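Local coordinates for protein dicer Related Helicase (Caenorhabditis elegans, PDB 6M6Q) that probably hydrolyses ATP as an RNA-binding RLR-family helicase linked to RNA interference, represented here by its N-terminal domain, at residues T126-E131 / R135-V140. Residues are numbered along the deposited sequence; the frame is centred on the assembly and turned at random.
Sequences TVLFDE and RIADEV
Glu131 O accepts a hydrogen bond from Arg135 N at 3.0 Å, with an N-H...O angle of 160°, closing the first turn of helix 131-144. The turns that follow repeat the pattern: Arg135 O takes Glu139 N, and Ile136 O takes Val140 N. The two exposed side chains run side by side in the same direction, their carboxylate and guanidinium planes 28° apart. Glu131 OE2 sits at the guanidinium edge, 4.0 Å from Arg135 NE, too far for a salt bridge, so the attraction is probably modest. Arg135 CG lies beside its backbone N (chi1 -72°), 3.3 Å from Glu131 O, and a bend at chi2 then brings NE alongside the Glu131 carboxylate. The guanidinium also makes a cation-pi contact with Phe20. On the buried side, Leu128 CD2 reaches Ala137 CB at 3.7 Å, and Phe29 and Phe36 touch both residues. Leu128 O, past the end of helix 94-127, is satisfied by Arg30 NH1, while Asp138 OD1 is taken by His153 NE2. Asp130 OD1 caps Gly133 N through a weak hydrogen bond. This is a tight connection between successive helices, 94-127 and 131-144, with an N-capping aspartate, in a mainly helical, strand-free N-terminal domain.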
loop_
_atom_site.group_PDB
_atom_site.type_symbol
_atom_site.label_atom_id
_atom_site.label_comp_id
_atom_site.label_asym_id
_atom_site.label_seq_id
_atom_site.Cartn_x
_atom_site.Cartn_y
_atom_site.Cartn_z
ATOM N N THR B 126 7.304 7.048 -6.669
ATOM C CA THR B 126 7.782 6.900 -8.063
ATOM C C THR B 126 9.288 6.578 -8.065
ATOM O O THR B 126 9.677 5.616 -8.753
ATOM C CB THR B 126 7.459 8.149 -8.899
ATOM O OG1 THR B 126 6.055 8.389 -8.866
ATOM C CG2 THR B 126 7.870 8.008 -10.343
ATOM N N VAL B 127 10.091 7.332 -7.305
ATOM C CA VAL B 127 11.581 7.314 -7.382
ATOM C C VAL B 127 12.162 6.211 -6.482
ATOM O O VAL B 127 13.196 5.711 -6.816
ATOM C CB VAL B 127 12.199 8.680 -7.032
ATOM C CG1 VAL B 127 11.693 9.769 -7.925
ATOM C CG2 VAL B 127 11.983 9.044 -5.584
ATOM N N LEU B 128 11.564 5.919 -5.336
ATOM C CA LEU B 128 12.194 5.049 -4.302
ATOM C C LEU B 128 11.738 3.587 -4.472
ATOM O O LEU B 128 12.071 2.781 -3.630
ATOM C CB LEU B 128 11.840 5.575 -2.900
ATOM C CG LEU B 128 12.484 6.904 -2.491
ATOM C CD1 LEU B 128 12.328 7.129 -1.000
ATOM C CD2 LEU B 128 13.959 6.965 -2.863
ATOM N N PHE B 129 10.980 3.252 -5.504
ATOM C CA PHE B 129 10.502 1.861 -5.729
ATOM C C PHE B 129 10.954 1.394 -7.111
ATOM O O PHE B 129 10.432 0.382 -7.608
ATOM C CB PHE B 129 8.991 1.781 -5.520
ATOM C CG PHE B 129 8.548 1.857 -4.075
ATOM C CD1 PHE B 129 8.398 3.081 -3.422
ATOM C CD2 PHE B 129 8.256 0.698 -3.364
ATOM C CE1 PHE B 129 7.995 3.131 -2.092
ATOM C CE2 PHE B 129 7.817 0.762 -2.043
ATOM C CZ PHE B 129 7.675 1.974 -1.417
ATOM N N ASP B 130 11.928 2.108 -7.672
ATOM C CA ASP B 130 12.518 1.901 -9.014
ATOM C C ASP B 130 14.033 1.841 -8.840
ATOM O O ASP B 130 14.572 2.702 -8.079
ATOM C CB ASP B 130 12.149 3.053 -9.945
ATOM C CG ASP B 130 12.573 2.870 -11.386
ATOM O OD1 ASP B 130 13.660 3.362 -11.739
ATOM O OD2 ASP B 130 11.780 2.293 -12.164
ATOM N N GLU B 131 14.696 0.861 -9.467
ATOM C CA GLU B 131 16.158 0.639 -9.319
ATOM C C GLU B 131 16.897 1.923 -9.732
ATOM O O GLU B 131 17.717 2.405 -8.944
ATOM C CB GLU B 131 16.625 -0.564 -10.145
ATOM C CG GLU B 131 18.137 -0.571 -10.403
ATOM C CD GLU B 131 18.794 -1.935 -10.530
ATOM O OE1 GLU B 131 18.058 -2.940 -10.716
ATOM O OE2 GLU B 131 20.052 -1.987 -10.453
ATOM N N ARG B 135 19.184 4.389 -7.258
ATOM C CA ARG B 135 20.587 4.710 -7.607
ATOM C C ARG B 135 20.793 6.207 -7.412
ATOM O O ARG B 135 21.773 6.582 -6.747
ATOM C CB ARG B 135 20.908 4.273 -9.043
ATOM C CG ARG B 135 21.024 2.766 -9.223
ATOM C CD ARG B 135 22.375 2.264 -8.796
ATOM N NE ARG B 135 22.456 0.816 -8.793
ATOM C CZ ARG B 135 23.434 0.122 -8.221
ATOM N NH1 ARG B 135 23.431 -1.198 -8.292
ATOM N NH2 ARG B 135 24.426 0.750 -7.601
ATOM N N ILE B 136 19.895 7.022 -7.960
ATOM C CA ILE B 136 20.018 8.501 -7.904
ATOM C C ILE B 136 19.897 8.923 -6.442
ATOM O O ILE B 136 20.716 9.777 -6.001
ATOM C CB ILE B 136 18.986 9.191 -8.803
ATOM C CG1 ILE B 136 19.081 8.685 -10.244
ATOM C CG2 ILE B 136 19.157 10.702 -8.725
ATOM C CD1 ILE B 136 18.010 9.218 -11.158
ATOM N N ALA B 137 18.947 8.328 -5.712
ATOM C CA ALA B 137 18.663 8.658 -4.301
ATOM C C ALA B 137 19.868 8.279 -3.439
ATOM O O ALA B 137 20.181 9.039 -2.516
ATOM C CB ALA B 137 17.412 7.966 -3.845
ATOM N N ASP B 138 20.521 7.150 -3.745
ATOM C CA ASP B 138 21.711 6.645 -2.997
ATOM C C ASP B 138 22.814 7.698 -3.099
ATOM O O ASP B 138 23.311 8.124 -2.060
ATOM C CB ASP B 138 22.165 5.274 -3.520
ATOM C CG ASP B 138 23.025 4.459 -2.555
ATOM O OD1 ASP B 138 22.826 4.601 -1.328
ATOM O OD2 ASP B 138 23.882 3.662 -3.047
ATOM N N GLU B 139 23.100 8.164 -4.311
ATOM C CA GLU B 139 24.163 9.163 -4.587
ATOM C C GLU B 139 23.797 10.514 -3.950
ATOM O O GLU B 139 24.724 11.219 -3.528
ATOM C CB GLU B 139 24.412 9.308 -6.092
ATOM C CG GLU B 139 25.686 10.083 -6.392
ATOM C CD GLU B 139 26.059 10.222 -7.847
ATOM O OE1 GLU B 139 25.580 9.396 -8.656
ATOM O OE2 GLU B 139 26.843 11.161 -8.170
ATOM N N VAL B 140 22.510 10.876 -3.892
ATOM C CA VAL B 140 22.086 12.179 -3.291
ATOM C C VAL B 140 22.467 12.169 -1.806
ATOM O O VAL B 140 23.099 13.158 -1.341
ATOM C CB VAL B 140 20.586 12.465 -3.493
ATOM C CG1 VAL B 140 20.055 13.501 -2.490
ATOM C CG2 VAL B 140 20.296 12.906 -4.921
#